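Side-chain contacts in VIN1 (Oscarella pearsei, PDB 6BFI), which binds actin filaments and may play a role in cell-cell adhesion, as a sponge member of the vinculin/alpha-catenin family: residues 287-290 against 291-295; 341-344 against 345-348. All blocks are in the same frame, centred on the assembly; numbering follows the deposited sequence.

Both contacts lie at the N-terminal starts of helices, in series along the chain and on the same side of its centre. Interaction 1 opens helix 289-306; helix 312-338 follows, and interaction 2 lies in the turn after it and opens helix 344-375. Their centres are about 15 Å apart, and they meet where Ile287 CD1 packs 4.2 Å from Gly341 O. Helix 312-338 is their common neighbour: Leu292 touches it in interaction 1, Gln345 and Ala346 in interaction 2. In each a serine stands at the N-cap, and together they show how two helices that share helix 312-338 as a neighbour are begun and laid against it in an all-helical vinculin-family chain.

Interaction 1. Residues 287-290 against 291-295; sequences ISRS and TLDAV
Thr291 reaches back over one turn to Ser288, its OG1 giving a hydrogen bond of 2.9 Å to Ser288 O. The hydroxyl comes at that oxygen from the side, with a C=O...OG1 angle of 120° and a tilt out of the carbonyl plane. Leu292 N binds the same oxygen, Ser288 O, at 3.1 Å by a nearly straight bond and from the same face, so two donors grip one carbonyl. OG1 gets there because it stands between the backbone N and the carbonyl carbon, chi1 65°, the crowded position; this turns Thr291 CG2 anti to the carbonyl carbon, where it lies 3.6 Å from Ser288 OG. A branched threonine suits the place, offering a hydroxyl to the turn and a methyl to the serine. Leu292 lays CG against the shared oxygen, 3.3 Å from Ser288 O.

Further along the helix, Asp293 N donates to Arg289 O at 2.9 Å, and Ala294 N to Ser290 O. The side chains of Arg289 and Asp293 run obliquely past each other, guanidinium and carboxylate planes 74° apart, and make no salt bridge: Arg289 NE stays 5.2 Å from Asp293 OD2.

Ser288 is the N-cap of helix 289-306, its OG hydrogen-bonded to Asp286 OD1 just upstream. Thr291 also touches Ala281 of helix 268-283, while Leu292 rests on Glu333 of helix 312-338, so the start of the helix is seated between two others. Small and aliphatic residues suit these faces, and charged ones the outer side. Asp293, one turn on from Arg289, sets OD2 against that residue's carbonyl, 3.0 Å from Arg289 O, two acceptors side by side; the positive start of the helix and the guanidinium probably ease this at longer range.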
loop_
_atom_site.group_PDB
_atom_site.type_symbol
_atom_site.label_atom_id
_atom_site.label_comp_id
_atom_site.label_asym_id
_atom_site.label_seq_id
_atom_site.Cartn_x
_atom_site.Cartn_y
_atom_site.Cartn_z
ATOM N N ILE A 287 -4.095 -29.952 -17.866
ATOM C CA ILE A 287 -2.654 -30.005 -18.093
ATOM C C ILE A 287 -2.348 -29.339 -19.429
ATOM O O ILE A 287 -1.415 -29.735 -20.139
ATOM C CB ILE A 287 -2.118 -31.448 -18.064
ATOM C CG1 ILE A 287 -2.855 -32.318 -19.084
ATOM C CG2 ILE A 287 -2.226 -32.034 -16.667
ATOM C CD1 ILE A 287 -2.198 -33.659 -19.318
ATOM N N SER A 288 -3.131 -28.323 -19.779
ATOM C CA SER A 288 -2.962 -27.628 -21.045
ATOM C C SER A 288 -1.653 -26.835 -21.056
ATOM O O SER A 288 -0.898 -26.803 -20.080
ATOM C CB SER A 288 -4.150 -26.707 -21.304
ATOM O OG SER A 288 -4.265 -25.739 -20.274
ATOM N N ARG A 289 -1.393 -26.180 -22.187
ATOM C CA ARG A 289 -0.162 -25.412 -22.335
ATOM C C ARG A 289 -0.146 -24.208 -21.401
ATOM O O ARG A 289 0.910 -23.838 -20.875
ATOM C CB ARG A 289 -0.001 -24.975 -23.791
ATOM C CG ARG A 289 1.427 -24.676 -24.207
ATOM C CD ARG A 289 1.585 -24.837 -25.712
ATOM N NE ARG A 289 2.965 -24.654 -26.150
ATOM C CZ ARG A 289 3.899 -25.599 -26.092
ATOM N NH1 ARG A 289 3.605 -26.798 -25.608
ATOM N NH2 ARG A 289 5.128 -25.343 -26.516
ATOM N N SER A 290 -1.308 -23.592 -21.175
ATOM C CA SER A 290 -1.382 -22.439 -20.281
ATOM C C SER A 290 -0.994 -22.824 -18.858
ATOM O O SER A 290 -0.134 -22.184 -18.235
ATOM C CB SER A 290 -2.793 -21.852 -20.310
ATOM O OG SER A 290 -3.390 -22.015 -21.586
ATOM N N THR A 291 -1.622 -23.878 -18.331
ATOM C CA THR A 291 -1.344 -24.300 -16.963
ATOM C C THR A 291 0.116 -24.695 -16.793
ATOM O O THR A 291 0.757 -24.307 -15.812
ATOM C CB THR A 291 -2.266 -25.454 -16.571
ATOM O OG1 THR A 291 -1.979 -26.597 -17.387
ATOM C CG2 THR A 291 -3.718 -25.051 -16.763
ATOM N N LEU A 292 0.664 -25.452 -17.747
ATOM C CA LEU A 292 2.067 -25.843 -17.652
ATOM C C LEU A 292 2.997 -24.639 -17.753
ATOM O O LEU A 292 4.055 -24.624 -17.113
ATOM C CB LEU A 292 2.407 -26.874 -18.727
ATOM C CG LEU A 292 1.700 -28.224 -18.588
ATOM C CD1 LEU A 292 2.332 -29.265 -19.502
ATOM C CD2 LEU A 292 1.708 -28.697 -17.141
ATOM N N ASP A 293 2.627 -23.626 -18.539
ATOM C CA ASP A 293 3.423 -22.402 -18.574
ATOM C C ASP A 293 3.435 -21.724 -17.209
ATOM O O ASP A 293 4.492 -21.302 -16.721
ATOM C CB ASP A 293 2.888 -21.452 -19.647
ATOM C CG ASP A 293 3.223 -21.912 -21.055
ATOM O OD1 ASP A 293 4.223 -22.643 -21.221
ATOM O OD2 ASP A 293 2.486 -21.545 -21.997
ATOM N N ALA A 294 2.265 -21.621 -16.571
ATOM C CA ALA A 294 2.213 -21.045 -15.229
ATOM C C ALA A 294 3.046 -21.860 -14.242
ATOM O O ALA A 294 3.757 -21.294 -13.399
ATOM C CB ALA A 294 0.763 -20.944 -14.759
ATOM N N VAL A 295 2.976 -23.191 -14.338
ATOM C CA VAL A 295 3.774 -24.050 -13.464
ATOM C C VAL A 295 5.259 -23.785 -13.669
ATOM O O VAL A 295 6.033 -23.712 -12.705
ATOM C CB VAL A 295 3.424 -25.530 -13.705
ATOM C CG1 VAL A 295 4.372 -26.434 -12.934
ATOM C CG2 VAL A 295 1.982 -25.810 -13.311
#

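Interaction 2. Residues 341-344 against 345-348; sequences GDSR and QARA
Arg347 folds back along the first turn, and Ser343 O faces the middle of one side of its guanidinium, 3.8 Å from the plane. A bend at chi3 (-63°) returns the group toward the loop, and Arg347 NH2 comes to rest 3.6 Å from Arg344 CA; the 2.5 Å between Arg347 NH1 and Asp342 O is too short to interpret with confidence. The close-set part is beside it: Ser343 O accepts from Arg347 N at 3.2 Å, and Ala346 CB sits 3.5 Å from Ser343 OG. That serine is the N-cap of helix 344-375; its OG takes a weak capping bond from Ala346 N and is also hydrogen-bonded to Leu340 O, a double use that suits a short hydroxyl side chain. A small alanine at Ala346 fits between the cap and Leu335 of helix 312-338. Cutting Arg347 back to an alanine is likely to leave the carbonyl of Ser343 without the flat cation laid against it and to open a gap beside Arg344 CA. The looser side belongs to exposed Arg344, whose chain crosses Arg347 at about a right angle and touches Ala348 CB through Arg344 NH1, 3.6 Å away, with the two guanidinium planes 70° apart.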
loop_
_atom_site.group_PDB
_atom_site.type_symbol
_atom_site.label_atom_id
_atom_site.label_comp_id
_atom_site.label_asym_id
_atom_site.label_seq_id
_atom_site.Cartn_x
_atom_site.Cartn_y
_atom_site.Cartn_z
ATOM N N GLY A 341 -3.974 -37.982 -22.224
ATOM C CA GLY A 341 -4.203 -36.805 -21.403
ATOM C C GLY A 341 -5.463 -36.878 -20.566
ATOM O O GLY A 341 -5.552 -36.211 -19.529
ATOM N N ASP A 342 -6.438 -37.676 -20.990
ATOM C CA ASP A 342 -7.688 -37.846 -20.266
ATOM C C ASP A 342 -7.633 -38.966 -19.236
ATOM O O ASP A 342 -8.544 -39.069 -18.405
ATOM C CB ASP A 342 -8.825 -38.132 -21.248
ATOM C CG ASP A 342 -8.755 -39.535 -21.825
ATOM O OD1 ASP A 342 -7.867 -39.788 -22.668
ATOM O OD2 ASP A 342 -9.582 -40.385 -21.432
ATOM N N SER A 343 -6.596 -39.799 -19.270
ATOM C CA SER A 343 -6.529 -40.981 -18.428
ATOM C C SER A 343 -6.463 -40.605 -16.949
ATOM O O SER A 343 -6.124 -39.476 -16.578
ATOM C CB SER A 343 -5.312 -41.827 -18.797
ATOM O OG SER A 343 -4.112 -41.114 -18.547
ATOM N N ARG A 344 -6.787 -41.581 -16.099
ATOM C CA ARG A 344 -6.736 -41.345 -14.660
ATOM C C ARG A 344 -5.304 -41.211 -14.162
ATOM O O ARG A 344 -5.065 -40.539 -13.154
ATOM C CB ARG A 344 -7.446 -42.466 -13.903
ATOM C CG ARG A 344 -7.615 -42.177 -12.418
ATOM C CD ARG A 344 -7.503 -43.434 -11.576
ATOM N NE ARG A 344 -7.641 -43.142 -10.152
ATOM C CZ ARG A 344 -6.627 -42.855 -9.344
ATOM N NH1 ARG A 344 -5.388 -42.823 -9.812
ATOM N NH2 ARG A 344 -6.853 -42.603 -8.062
ATOM N N GLN A 345 -4.339 -41.844 -14.835
ATOM C CA GLN A 345 -2.952 -41.684 -14.411
ATOM C C GLN A 345 -2.427 -40.294 -14.749
ATOM O O GLN A 345 -1.556 -39.772 -14.043
ATOM C CB GLN A 345 -2.072 -42.772 -15.033
ATOM C CG GLN A 345 -1.914 -42.711 -16.542
ATOM C CD GLN A 345 -1.235 -43.954 -17.099
ATOM O OE1 GLN A 345 -1.216 -45.006 -16.459
ATOM N NE2 GLN A 345 -0.673 -43.836 -18.297
ATOM N N ALA A 346 -2.955 -39.673 -15.807
ATOM C CA ALA A 346 -2.602 -38.289 -16.099
ATOM C C ALA A 346 -3.187 -37.345 -15.055
ATOM O O ALA A 346 -2.512 -36.409 -14.610
ATOM C CB ALA A 346 -3.079 -37.906 -17.500
ATOM N N ARG A 347 -4.437 -37.579 -14.647
ATOM C CA ARG A 347 -5.042 -36.744 -13.614
ATOM C C ARG A 347 -4.353 -36.937 -12.270
ATOM O O ARG A 347 -4.158 -35.971 -11.523
ATOM C CB ARG A 347 -6.536 -37.047 -13.494
ATOM C CG ARG A 347 -7.378 -36.490 -14.628
ATOM C CD ARG A 347 -8.862 -36.631 -14.329
ATOM N NE ARG A 347 -9.268 -38.029 -14.216
ATOM C CZ ARG A 347 -9.701 -38.763 -15.235
ATOM N NH1 ARG A 347 -9.787 -38.232 -16.447
ATOM N NH2 ARG A 347 -10.050 -40.029 -15.045
ATOM N N ALA A 348 -3.981 -38.175 -11.942
ATOM C CA ALA A 348 -3.300 -38.432 -10.677
ATOM C C ALA A 348 -1.899 -37.836 -10.679
ATOM O O ALA A 348 -1.440 -37.312 -9.656
ATOM C CB ALA A 348 -3.248 -39.935 -10.402
#